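Local coordinates for ABC sugar transporter, periplasmic sugar binding protein (Legionella pneumophila subsp. pneumophila, PDB 3ROT) that probably binds a sugar in the periplasm as the solute-binding component of an ABC transporter, at residues Leu79-Ala82 against Asn83-Ile87; Arg148-Gly151 against Ile152-Leu156; Val179-Tyr182 against Phe183-His186; Asp244-Pro247 against Phe248-Gly251; Leu258-Met261 against Asn262-Leu266. All blocks are in the same frame, centred on the assembly; numbering follows the deposited sequence.

Contact 1 of 5, residues Leu79-Ala82 against Asn83-Ile87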
loop_
_atom_site.group_PDB
_atom_site.type_symbol
_atom_site.label_atom_id
_atom_site.label_comp_id
_atom_site.label_asym_id
_atom_site.label_seq_id
_atom_site.Cartn_x
_atom_site.Cartn_y
_atom_site.Cartn_z
ATOM N N LEU A 79 28.100 5.384 7.333
ATOM C CA LEU A 79 28.045 5.913 8.689
ATOM C C LEU A 79 29.410 6.428 9.115
ATOM O O LEU A 79 29.524 7.508 9.692
ATOM C CB LEU A 79 27.577 4.826 9.659
ATOM C CG LEU A 79 26.096 4.463 9.517
ATOM C CD1 LEU A 79 25.763 3.289 10.430
ATOM C CD2 LEU A 79 25.233 5.685 9.853
ATOM N N GLN A 80 30.441 5.642 8.834
ATOM C CA GLN A 80 31.798 6.029 9.178
ATOM C C GLN A 80 32.191 7.282 8.405
ATOM O O GLN A 80 32.821 8.193 8.950
ATOM C CB GLN A 80 32.761 4.879 8.874
ATOM C CG GLN A 80 32.738 3.787 9.929
ATOM C CD GLN A 80 33.533 2.565 9.521
ATOM O OE1 GLN A 80 34.558 2.674 8.853
ATOM N NE2 GLN A 80 33.070 1.390 9.937
ATOM N N ARG A 81 31.808 7.332 7.136
ATOM C CA ARG A 81 32.111 8.497 6.311
ATOM C C ARG A 81 31.467 9.719 6.958
ATOM O O ARG A 81 32.130 10.730 7.197
ATOM C CB ARG A 81 31.556 8.310 4.895
ATOM C CG ARG A 81 31.793 9.494 3.968
ATOM C CD ARG A 81 31.111 9.290 2.620
ATOM N NE ARG A 81 30.999 10.540 1.870
ATOM C CZ ARG A 81 30.282 10.691 0.756
ATOM N NH1 ARG A 81 29.604 9.667 0.248
ATOM N NH2 ARG A 81 30.241 11.871 0.148
ATOM N N ALA A 82 30.171 9.615 7.246
ATOM C CA ALA A 82 29.441 10.709 7.873
ATOM C C ALA A 82 30.150 11.151 9.142
ATOM O O ALA A 82 30.280 12.347 9.420
ATOM C CB ALA A 82 28.027 10.269 8.202
ATOM N N ASN A 83 30.615 10.176 9.913
ATOM C CA ASN A 83 31.303 10.466 11.159
ATOM C C ASN A 83 32.571 11.291 10.922
ATOM O O ASN A 83 32.868 12.222 11.677
ATOM C CB ASN A 83 31.650 9.164 11.872
ATOM C CG ASN A 83 32.039 9.386 13.311
ATOM O OD1 ASN A 83 31.275 9.958 14.082
ATOM N ND2 ASN A 83 33.230 8.939 13.682
ATOM N N LYS A 84 33.313 10.954 9.872
ATOM C CA LYS A 84 34.535 11.680 9.550
ATOM C C LYS A 84 34.256 13.117 9.098
ATOM O O LYS A 84 35.008 14.032 9.428
ATOM C CB LYS A 84 35.326 10.937 8.466
ATOM C CG LYS A 84 35.880 9.592 8.923
ATOM C CD LYS A 84 37.033 9.118 8.040
ATOM C CE LYS A 84 36.573 8.631 6.674
ATOM N NZ LYS A 84 35.772 7.384 6.781
ATOM N N LEU A 85 33.172 13.315 8.354
ATOM C CA LEU A 85 32.820 14.646 7.870
ATOM C C LEU A 85 32.197 15.493 8.975
ATOM O O LEU A 85 31.914 16.676 8.782
ATOM C CB LEU A 85 31.855 14.539 6.689
ATOM C CG LEU A 85 32.392 13.757 5.488
ATOM C CD1 LEU A 85 31.310 13.618 4.423
ATOM C CD2 LEU A 85 33.609 14.467 4.928
ATOM N N ASN A 86 31.985 14.874 10.132
ATOM C CA ASN A 86 31.405 15.553 11.282
ATOM C C ASN A 86 29.932 15.930 11.087
ATOM O O ASN A 86 29.437 16.883 11.691
ATOM C CB ASN A 86 32.229 16.797 11.629
ATOM C CG ASN A 86 31.826 17.414 12.958
ATOM O OD1 ASN A 86 31.867 16.756 14.001
ATOM N ND2 ASN A 86 31.433 18.688 12.925
ATOM N N ILE A 87 29.242 15.181 10.229
ATOM C CA ILE A 87 27.819 15.399 9.989
ATOM C C ILE A 87 27.088 14.537 11.017
ATOM O O ILE A 87 27.250 13.315 11.034
ATOM C CB ILE A 87 27.402 14.950 8.570
ATOM C CG1 ILE A 87 28.089 15.833 7.523
ATOM C CG2 ILE A 87 25.885 15.045 8.413
ATOM C CD1 ILE A 87 27.943 15.337 6.105
#

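Contact 2 of 5, residues Arg148-Gly151 against Ile152-Leu156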
loop_
_atom_site.group_PDB
_atom_site.type_symbol
_atom_site.label_atom_id
_atom_site.label_comp_id
_atom_site.label_asym_id
_atom_site.label_seq_id
_atom_site.Cartn_x
_atom_site.Cartn_y
_atom_site.Cartn_z
ATOM N N ARG A 148 12.054 -8.471 16.925
ATOM C CA ARG A 148 10.641 -8.617 17.296
ATOM C C ARG A 148 10.237 -10.081 17.336
ATOM O O ARG A 148 9.650 -10.553 18.312
ATOM C CB ARG A 148 9.728 -7.908 16.300
ATOM C CG ARG A 148 9.653 -6.429 16.495
ATOM C CD ARG A 148 8.816 -5.772 15.416
ATOM N NE ARG A 148 9.162 -4.362 15.364
ATOM C CZ ARG A 148 8.556 -3.456 14.614
ATOM N NH1 ARG A 148 7.544 -3.796 13.825
ATOM N NH2 ARG A 148 8.975 -2.206 14.665
ATOM N N ALA A 149 10.542 -10.784 16.250
ATOM C CA ALA A 149 10.227 -12.199 16.134
ATOM C C ALA A 149 10.867 -12.971 17.285
ATOM O O ALA A 149 10.213 -13.797 17.922
ATOM C CB ALA A 149 10.733 -12.736 14.806
ATOM N N TYR A 150 12.142 -12.696 17.547
ATOM C CA TYR A 150 12.853 -13.377 18.621
ATOM C C TYR A 150 12.164 -13.139 19.954
ATOM O O TYR A 150 11.970 -14.068 20.738
ATOM C CB TYR A 150 14.301 -12.900 18.722
ATOM C CG TYR A 150 15.117 -13.738 19.686
ATOM C CD1 TYR A 150 15.638 -14.976 19.301
ATOM C CD2 TYR A 150 15.330 -13.314 20.995
ATOM C CE1 TYR A 150 16.355 -15.769 20.202
ATOM C CE2 TYR A 150 16.037 -14.096 21.904
ATOM C CZ TYR A 150 16.547 -15.321 21.504
ATOM O OH TYR A 150 17.242 -16.089 22.413
ATOM N N GLY A 151 11.807 -11.888 20.216
ATOM C CA GLY A 151 11.131 -11.574 21.459
ATOM C C GLY A 151 9.821 -12.328 21.598
ATOM O O GLY A 151 9.474 -12.806 22.674
ATOM N N ILE A 152 9.080 -12.441 20.505
ATOM C CA ILE A 152 7.808 -13.145 20.557
ATOM C C ILE A 152 8.022 -14.637 20.836
ATOM O O ILE A 152 7.365 -15.214 21.707
ATOM C CB ILE A 152 7.011 -12.939 19.241
ATOM C CG1 ILE A 152 6.547 -11.475 19.154
ATOM C CG2 ILE A 152 5.817 -13.894 19.186
ATOM C CD1 ILE A 152 5.942 -11.056 17.802
ATOM N N LYS A 153 8.962 -15.238 20.116
ATOM C CA LYS A 153 9.268 -16.657 20.269
ATOM C C LYS A 153 9.711 -17.056 21.681
ATOM O O LYS A 153 9.362 -18.135 22.155
ATOM C CB LYS A 153 10.341 -17.058 19.255
ATOM C CG LYS A 153 9.894 -16.880 17.818
ATOM C CD LYS A 153 11.016 -17.162 16.848
ATOM C CE LYS A 153 10.603 -16.825 15.427
ATOM N NZ LYS A 153 11.739 -16.978 14.483
ATOM N N THR A 154 10.473 -16.198 22.352
ATOM C CA THR A 154 10.920 -16.512 23.706
ATOM C C THR A 154 9.715 -16.682 24.631
ATOM O O THR A 154 9.671 -17.612 25.438
ATOM C CB THR A 154 11.856 -15.418 24.285
ATOM O OG1 THR A 154 11.178 -14.156 24.305
ATOM C CG2 THR A 154 13.113 -15.299 23.446
ATOM N N ILE A 155 8.729 -15.797 24.508
ATOM C CA ILE A 155 7.545 -15.903 25.348
ATOM C C ILE A 155 6.774 -17.172 24.991
ATOM O O ILE A 155 6.354 -17.915 25.871
ATOM C CB ILE A 155 6.617 -14.681 25.179
ATOM C CG1 ILE A 155 7.378 -13.392 25.524
ATOM C CG2 ILE A 155 5.375 -14.850 26.044
ATOM C CD1 ILE A 155 8.104 -13.418 26.867
ATOM N N LEU A 156 6.611 -17.427 23.698
ATOM C CA LEU A 156 5.882 -18.604 23.244
ATOM C C LEU A 156 6.562 -19.901 23.653
ATOM O O LEU A 156 5.894 -20.877 23.991
ATOM C CB LEU A 156 5.713 -18.583 21.727
ATOM C CG LEU A 156 4.867 -17.451 21.155
ATOM C CD1 LEU A 156 4.765 -17.634 19.654
ATOM C CD2 LEU A 156 3.489 -17.449 21.797
#

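Contact 3 of 5, residues Val179-Tyr182 against Phe183-His186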
loop_
_atom_site.group_PDB
_atom_site.type_symbol
_atom_site.label_atom_id
_atom_site.label_comp_id
_atom_site.label_asym_id
_atom_site.label_seq_id
_atom_site.Cartn_x
_atom_site.Cartn_y
_atom_site.Cartn_z
ATOM N N VAL A 179 -0.118 -17.816 3.642
ATOM C CA VAL A 179 -0.847 -17.956 4.898
ATOM C C VAL A 179 -1.892 -19.056 4.774
ATOM O O VAL A 179 -2.022 -19.904 5.653
ATOM C CB VAL A 179 -1.544 -16.644 5.291
ATOM C CG1 VAL A 179 -2.420 -16.858 6.520
ATOM C CG2 VAL A 179 -0.503 -15.578 5.570
ATOM N N LYS A 180 -2.635 -19.039 3.676
ATOM C CA LYS A 180 -3.664 -20.047 3.447
ATOM C C LYS A 180 -3.048 -21.439 3.380
ATOM O O LYS A 180 -3.594 -22.383 3.938
ATOM C CB LYS A 180 -4.421 -19.732 2.160
ATOM C CG LYS A 180 -5.205 -18.439 2.261
ATOM C CD LYS A 180 -5.711 -17.943 0.920
ATOM C CE LYS A 180 -6.793 -18.837 0.356
ATOM N NZ LYS A 180 -7.364 -18.222 -0.870
ATOM N N SER A 181 -1.904 -21.562 2.712
ATOM C CA SER A 181 -1.235 -22.856 2.601
ATOM C C SER A 181 -0.885 -23.400 3.977
ATOM O O SER A 181 -1.055 -24.589 4.244
ATOM C CB SER A 181 0.045 -22.740 1.767
ATOM O OG SER A 181 -0.243 -22.375 0.428
ATOM N N TYR A 182 -0.396 -22.524 4.852
ATOM C CA TYR A 182 -0.014 -22.933 6.196
ATOM C C TYR A 182 -1.210 -23.424 7.006
ATOM O O TYR A 182 -1.126 -24.442 7.694
ATOM C CB TYR A 182 0.657 -21.777 6.939
ATOM C CG TYR A 182 1.303 -22.205 8.238
ATOM C CD1 TYR A 182 2.617 -22.673 8.266
ATOM C CD2 TYR A 182 0.585 -22.189 9.433
ATOM C CE1 TYR A 182 3.201 -23.114 9.449
ATOM C CE2 TYR A 182 1.159 -22.630 10.621
ATOM C CZ TYR A 182 2.466 -23.092 10.622
ATOM O OH TYR A 182 3.036 -23.538 11.794
ATOM N N PHE A 183 -2.324 -22.699 6.942
ATOM C CA PHE A 183 -3.502 -23.117 7.688
ATOM C C PHE A 183 -4.086 -24.436 7.174
ATOM O O PHE A 183 -4.692 -25.194 7.940
ATOM C CB PHE A 183 -4.567 -22.018 7.677
ATOM C CG PHE A 183 -4.392 -21.013 8.783
ATOM C CD1 PHE A 183 -3.305 -20.143 8.791
ATOM C CD2 PHE A 183 -5.286 -20.974 9.843
ATOM C CE1 PHE A 183 -3.110 -19.250 9.846
ATOM C CE2 PHE A 183 -5.104 -20.092 10.898
ATOM C CZ PHE A 183 -4.011 -19.225 10.899
ATOM N N LYS A 184 -3.899 -24.709 5.885
ATOM C CA LYS A 184 -4.396 -25.948 5.294
ATOM C C LYS A 184 -3.625 -27.102 5.920
ATOM O O LYS A 184 -4.143 -28.207 6.056
ATOM C CB LYS A 184 -4.184 -25.951 3.777
ATOM C CG LYS A 184 -4.930 -24.845 3.040
ATOM C CD LYS A 184 -4.405 -24.672 1.616
ATOM C CE LYS A 184 -4.853 -23.341 1.012
ATOM N NZ LYS A 184 -4.174 -23.046 -0.292
ATOM N N ILE A 185 -2.383 -26.829 6.310
ATOM C CA ILE A 185 -1.537 -27.840 6.923
ATOM C C ILE A 185 -1.659 -27.837 8.445
ATOM O O ILE A 185 -1.577 -28.894 9.079
ATOM C CB ILE A 185 -0.062 -27.631 6.523
ATOM C CG1 ILE A 185 0.069 -27.701 4.999
ATOM C CG2 ILE A 185 0.810 -28.698 7.163
ATOM C CD1 ILE A 185 1.464 -27.421 4.480
ATOM N N HIS A 186 -1.851 -26.658 9.030
ATOM C CA HIS A 186 -1.996 -26.546 10.480
ATOM C C HIS A 186 -3.247 -25.759 10.841
ATOM O O HIS A 186 -3.166 -24.622 11.310
ATOM C CB HIS A 186 -0.767 -25.870 11.101
ATOM C CG HIS A 186 0.516 -26.597 10.843
ATOM N ND1 HIS A 186 1.264 -26.408 9.700
ATOM C CD2 HIS A 186 1.159 -27.549 11.560
ATOM C CE1 HIS A 186 2.313 -27.212 9.724
ATOM N NE2 HIS A 186 2.272 -27.915 10.841
#

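Contact 4 of 5, residues Asp244-Pro247 against Phe248-Gly251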
loop_
_atom_site.group_PDB
_atom_site.type_symbol
_atom_site.label_atom_id
_atom_site.label_comp_id
_atom_site.label_asym_id
_atom_site.label_seq_id
_atom_site.Cartn_x
_atom_site.Cartn_y
_atom_site.Cartn_z
ATOM N N ASP A 244 2.197 -0.006 19.663
ATOM C CA ASP A 244 2.351 1.312 19.067
ATOM C C ASP A 244 3.723 1.893 19.406
ATOM O O ASP A 244 4.055 2.050 20.576
ATOM C CB ASP A 244 1.246 2.250 19.568
ATOM C CG ASP A 244 1.351 3.638 18.967
ATOM O OD1 ASP A 244 1.821 3.759 17.819
ATOM O OD2 ASP A 244 0.953 4.609 19.632
ATOM N N GLN A 245 4.511 2.200 18.375
ATOM C CA GLN A 245 5.845 2.785 18.556
ATOM C C GLN A 245 5.783 4.324 18.504
ATOM O O GLN A 245 6.793 4.988 18.702
ATOM C CB GLN A 245 6.807 2.326 17.450
ATOM C CG GLN A 245 6.750 0.858 17.085
ATOM C CD GLN A 245 7.704 0.513 15.951
ATOM O OE1 GLN A 245 8.916 0.623 16.099
ATOM N NE2 GLN A 245 7.153 0.104 14.807
ATOM N N GLN A 246 4.603 4.871 18.224
ATOM C CA GLN A 246 4.405 6.323 18.117
ATOM C C GLN A 246 5.340 6.960 17.083
ATOM O O GLN A 246 6.186 7.781 17.430
ATOM C CB GLN A 246 4.611 7.017 19.475
ATOM C CG GLN A 246 3.631 6.569 20.549
ATOM C CD GLN A 246 3.555 7.522 21.722
ATOM O OE1 GLN A 246 4.450 7.564 22.573
ATOM N NE2 GLN A 246 2.483 8.301 21.769
ATOM N N PRO A 247 5.197 6.589 15.803
ATOM C CA PRO A 247 6.048 7.145 14.739
ATOM C C PRO A 247 6.054 8.674 14.603
ATOM O O PRO A 247 7.087 9.263 14.294
ATOM C CB PRO A 247 5.535 6.450 13.471
ATOM C CG PRO A 247 4.152 5.986 13.830
ATOM C CD PRO A 247 4.306 5.546 15.267
ATOM N N PHE A 248 4.908 9.308 14.831
ATOM C CA PHE A 248 4.820 10.763 14.737
ATOM C C PHE A 248 5.796 11.397 15.731
ATOM O O PHE A 248 6.541 12.318 15.393
ATOM C CB PHE A 248 3.395 11.237 15.044
ATOM C CG PHE A 248 3.211 12.724 14.918
ATOM C CD1 PHE A 248 2.657 13.277 13.762
ATOM C CD2 PHE A 248 3.615 13.578 15.944
ATOM C CE1 PHE A 248 2.509 14.667 13.632
ATOM C CE2 PHE A 248 3.474 14.966 15.825
ATOM C CZ PHE A 248 2.920 15.509 14.665
ATOM N N LEU A 249 5.780 10.888 16.962
ATOM C CA LEU A 249 6.652 11.371 18.030
ATOM C C LEU A 249 8.115 11.135 17.658
ATOM O O LEU A 249 8.981 11.995 17.870
ATOM C CB LEU A 249 6.327 10.636 19.341
ATOM C CG LEU A 249 7.068 11.124 20.586
ATOM C CD1 LEU A 249 6.676 12.569 20.882
ATOM C CD2 LEU A 249 6.725 10.228 21.771
HETATM N N MSE A 250 8.374 9.960 17.100
HETATM C CA MSE A 250 9.708 9.558 16.668
HETATM C C MSE A 250 10.198 10.603 15.670
HETATM O O MSE A 250 11.291 11.147 15.802
HETATM C CB MSE A 250 9.619 8.191 15.989
HETATM C CG MSE A 250 10.887 7.346 15.994
HETATM SE SE MSE A 250 10.534 5.641 15.103
HETATM C CE MSE A 250 9.199 4.943 16.254
ATOM N N GLY A 251 9.369 10.875 14.665
ATOM C CA GLY A 251 9.724 11.857 13.658
ATOM C C GLY A 251 9.970 13.234 14.243
ATOM O O GLY A 251 11.042 13.807 14.055
#

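Contact 5 of 5, residues Leu258-Met261 against Asn262-Leu266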
loop_
_atom_site.group_PDB
_atom_site.type_symbol
_atom_site.label_atom_id
_atom_site.label_comp_id
_atom_site.label_asym_id
_atom_site.label_seq_id
_atom_site.Cartn_x
_atom_site.Cartn_y
_atom_site.Cartn_z
ATOM N N LEU A 258 18.154 17.107 16.375
ATOM C CA LEU A 258 19.193 17.460 15.425
ATOM C C LEU A 258 19.350 18.969 15.394
ATOM O O LEU A 258 20.468 19.473 15.343
ATOM C CB LEU A 258 18.857 16.933 14.021
ATOM C CG LEU A 258 19.125 15.448 13.754
ATOM C CD1 LEU A 258 18.607 15.072 12.377
ATOM C CD2 LEU A 258 20.621 15.168 13.863
ATOM N N VAL A 259 18.228 19.684 15.447
ATOM C CA VAL A 259 18.242 21.142 15.416
ATOM C C VAL A 259 18.781 21.749 16.711
ATOM O O VAL A 259 19.650 22.620 16.665
ATOM C CB VAL A 259 16.829 21.714 15.139
ATOM C CG1 VAL A 259 16.844 23.245 15.249
ATOM C CG2 VAL A 259 16.362 21.290 13.752
ATOM N N LEU A 260 18.274 21.289 17.856
ATOM C CA LEU A 260 18.723 21.791 19.155
ATOM C C LEU A 260 20.229 21.602 19.274
ATOM O O LEU A 260 20.926 22.380 19.920
ATOM C CB LEU A 260 18.023 21.044 20.298
ATOM C CG LEU A 260 16.520 21.281 20.497
ATOM C CD1 LEU A 260 15.984 20.340 21.579
ATOM C CD2 LEU A 260 16.272 22.727 20.877
HETATM N N MSE A 261 20.719 20.551 18.639
HETATM C CA MSE A 261 22.132 20.239 18.666
HETATM C C MSE A 261 22.937 21.304 17.914
HETATM O O MSE A 261 23.966 21.768 18.400
HETATM C CB MSE A 261 22.352 18.861 18.047
HETATM C CG MSE A 261 23.787 18.425 18.010
HETATM SE SE MSE A 261 23.988 16.743 17.074
HETATM C CE MSE A 261 25.650 16.209 17.915
ATOM N N ASN A 262 22.460 21.697 16.739
ATOM C CA ASN A 262 23.155 22.702 15.945
ATOM C C ASN A 262 23.002 24.125 16.479
ATOM O O ASN A 262 23.962 24.887 16.490
ATOM C CB ASN A 262 22.684 22.653 14.488
ATOM C CG ASN A 262 23.102 21.372 13.784
ATOM O OD1 ASN A 262 24.267 20.974 13.835
ATOM N ND2 ASN A 262 22.158 20.730 13.114
ATOM N N ARG A 263 21.803 24.479 16.925
ATOM C CA ARG A 263 21.542 25.823 17.436
ATOM C C ARG A 263 22.024 26.114 18.850
ATOM O O ARG A 263 22.349 27.259 19.169
ATOM C CB ARG A 263 20.044 26.127 17.401
ATOM C CG ARG A 263 19.497 26.433 16.038
ATOM C CD ARG A 263 18.000 26.645 16.105
ATOM N NE ARG A 263 17.430 26.792 14.770
ATOM C CZ ARG A 263 16.128 26.841 14.519
ATOM N NH1 ARG A 263 15.252 26.752 15.514
ATOM N NH2 ARG A 263 15.705 26.993 13.272
ATOM N N TYR A 264 22.066 25.089 19.697
ATOM C CA TYR A 264 22.434 25.306 21.084
ATOM C C TYR A 264 23.607 24.516 21.653
ATOM O O TYR A 264 23.881 24.590 22.850
ATOM C CB TYR A 264 21.195 25.087 21.943
ATOM C CG TYR A 264 19.992 25.853 21.445
ATOM C CD1 TYR A 264 20.043 27.237 21.290
ATOM C CD2 TYR A 264 18.797 25.196 21.133
ATOM C CE1 TYR A 264 18.938 27.951 20.841
ATOM C CE2 TYR A 264 17.687 25.899 20.682
ATOM C CZ TYR A 264 17.765 27.277 20.541
ATOM O OH TYR A 264 16.670 27.985 20.116
ATOM N N GLN A 265 24.302 23.775 20.801
ATOM C CA GLN A 265 25.459 23.001 21.228
ATOM C C GLN A 265 25.107 21.996 22.325
ATOM O O GLN A 265 25.851 21.812 23.290
ATOM C CB GLN A 265 26.571 23.942 21.709
ATOM C CG GLN A 265 27.127 24.894 20.635
ATOM C CD GLN A 265 26.148 25.992 20.229
ATOM O OE1 GLN A 265 25.662 26.757 21.069
ATOM N NE2 GLN A 265 25.862 26.079 18.932
ATOM N N LEU A 266 23.955 21.355 22.163
ATOM C CA LEU A 266 23.483 20.351 23.108
ATOM C C LEU A 266 23.785 18.976 22.539
ATOM O O LEU A 266 23.941 18.818 21.330
ATOM C CB LEU A 266 21.971 20.488 23.323
ATOM C CG LEU A 266 21.535 21.741 24.075
ATOM C CD1 LEU A 266 20.018 21.829 24.127
ATOM C CD2 LEU A 266 22.126 21.696 25.478
#

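Contact 1 of 5, residues Leu79-Ala82 against Asn83-Ile87
R81 meets L85 one turn further along helix 76-85, and the same turn carries the last backbone bonds before the chain leaves the helix. Three of these bonds are of the i to i+4 kind: N83 N to L79 O, K84 N to Q80 O, and L85 N to R81 O at 3.0 Å. The series then changes step. I87 N reaches five residues back to A82 O at 3.1 Å, with an N-H...O angle of 153°, while N86 N bonds to N83 O at 3.2 Å.

Side-chain contact is light. The R81 chain runs straight out from CG to NE, its CG anti to the backbone N (chi1 179°), and passes the CD1 branch of L85, which lies 4.0 Å from NE and oblique to the guanidinium plane. L85 CG also lies 3.5 Å from R81 O. K84 bends at its last two torsions, bringing NZ to 4.4 Å from Q80 CB.

The polar ends look elsewhere: R81 NH1 forms a salt bridge with E55 of helix 47-59, and Q80 NE2 bonds to K101 O. A82 and I87 both touch L58 of that helix. The positive phi of N86 (69°) and the two bonds back into the last turn define a Schellman motif, here ending the helix of the beta-alpha-beta unit 64-67, 76-85, 89-92.

Contact 2 of 5, residues Arg148-Gly151 against Ile152-Leu156
T154 faces Y150 and G151 across one turn of helix 143-158, and its side chain divides between them. CB stands 3.8 Å from Y150 O. From there the methyl CG2 comes within 3.2 Å of Y150 O and 3.5 Å of Y150 CE2, approaching the ring obliquely; the two side chains cross at about a right angle. The other branch, OG1, is turned between the backbone N and the carbonyl carbon (chi1 59°), which directs the hydroxyl back down the helix to G151 O. OG1 donates to that oxygen at 2.7 Å, from 35° above the carbonyl plane and therefore not along a lone pair. OG1 has a second partner in K117 NZ of helix 112-126.

K153 takes another side of the helix. Its chain is extended beyond CG: CG lies 3.1 Å from A149 O, CE comes to 4.1 Å from A149 CB, and NZ continues to a salt bridge with E165 of strand 162-167. K153 N bonds to A149 O at 2.9 Å with a nearly straight N-H...O angle of 169°.

The T154 hydroxyl and the K153 ammonium thus each have a defined partner. The hydroxyl, giving its hydrogen to G151 O, is placed to accept from K117 NZ, a lysine that would probably polarise it and strengthen the bond to the carbonyl.

Contact 3 of 5, residues Val179-Tyr182 against Phe183-His186
The rings of Y182 and H186 form an offset stack at the C-terminal end of helix 172-185, with centroids 4.6 Å apart and planes inclined by 24°. H186 ND1 sits over one face of the tyrosine, displaced toward the rim and 3.6 Å from Y182 CZ. In return, Y182 OH lies over one face of the imidazole. The F183 ring instead has V179 O near its plane at the edge, 3.4 Å from CD1, and its side chain runs beside that of V179, pointing the same way.

Y182 CG is anti to the backbone N (chi1 -169°) and H186 CG lies beside its own N (chi1 -59°), a combination that brings the two rings together one turn apart. In the backbone, H186 N bonds to Y182 O at 2.7 Å, and I185 N makes a weak bond to the same oxygen. H186 is the first residue to leave helical angles.

Y182 OH also bonds to R132 NE, and F183 meets F215 edge-to-face, joining this helix end to strand 132-137 and a nearby loop. The extended K184 chain lies along the K180 backbone, its CG 2.9 Å from K180 O and its CE 3.8 Å from K180 CB.

Contact 4 of 5, residues Asp244-Pro247 against Phe248-Gly251
The N-terminus of helix 247-264, where Q246 occupies the N-cap position, follows an Asx turn and lies beside a bound glycerol, probably from the crystallisation liquor, which may mark a pocket. Q245 and M250 meet across this start: the methyl CE of M250, a selenomethionine, lies 3.7 Å from Q245 CB and 3.4 Å from Q245 O. The M250 chain sets off anti to its backbone nitrogen (chi1 -155°) and folds only at its last torsion, and that bend returns the methyl toward the loop.

In the Asx turn, D244 OD1 accepts from Q246 N at 3.0 Å, the donor lying well out of the carboxylate plane. The first helical bonds follow. M250 N reaches Q246 O at 3.1 Å, in the carbonyl plane, and G251 N reaches P247 O. As the first helical residue, P247 suits a place where its nitrogen needs no hydrogen to give.

The Q245 amide reaches D225 OD1 through NE2 and, weakly, the glycerol. Y17 of helix 16-32 touches Q245, P247 and M250, and F248 packs on R212 of the second subunit. Alongside the helix, Q246 and L249 run in the same direction, with Q246 CB 4.0 Å from L249 CB.

Contact 5 of 5, residues Leu258-Met261 against Asn262-Leu266
V259 and R263, L260 and Y264 pair one turn apart at the C-terminal end of helix 247-264, which packs beside strand 5-9 of the six-stranded parallel sheet, L258 and V259 touching Y6. V259 and R263 lie side by side and point the same way. The branch CG1 of V259 rests over one face of the guanidinium, displaced toward its rim, and comes to 3.6 Å from R263 NE. CG1 reaches there because it is anti to the backbone N (chi1 174°), while R263 runs straight from CG to NE past it. The guanidinium then bonds through NH2 to L32 O, at the end of helix 16-32.

L260 and Y264 are set obliquely. L260 CD2 meets the tyrosine at its edge, in the ring plane, 3.5 Å from CE2. One face of the Y264 ring carries R263 CB, centred over it.

The backbone bonds record the fading of the helix. R263 N to V259 O is nearly straight, 173° at the hydrogen, whereas Y264 N meets L260 O from above the carbonyl plane. Q265 N lies 3.1 Å from M261 O, a bond weak because it is strongly bent. Q265 has positive phi (58°) and takes the chain out of the helix. N262 ND2 bonds to Y6 OH and to S63 O. After the turn, M261 CA makes a C-H...O contact to L266 O at 3.5 Å, and M261 CG lies 3.3 Å from the same oxygen.

The five contacts follow one another along the chain, in a fold with two parallel sheets, as in two-lobed periplasmic binding proteins. Contact 1 lies on a helix beside the six-stranded sheet; contacts 2 and 3 belong to helices flanking the five-stranded sheet, their centres about 21 Å apart. Contact 4 lies where the chain crosses back from the five-stranded to the six-stranded lobe. It shares helix 247-264 with contact 5, about 21 Å away between centres; contact 5 lies in the six-stranded lobe, its centre about 17 Å from that of contact 1. Contacts 3 and 5 are about 53 Å apart between centres. Contacts 2 and 4 touch through R148 and Q245, which both approach glycerol, consistent with a ligand pocket between the lobes.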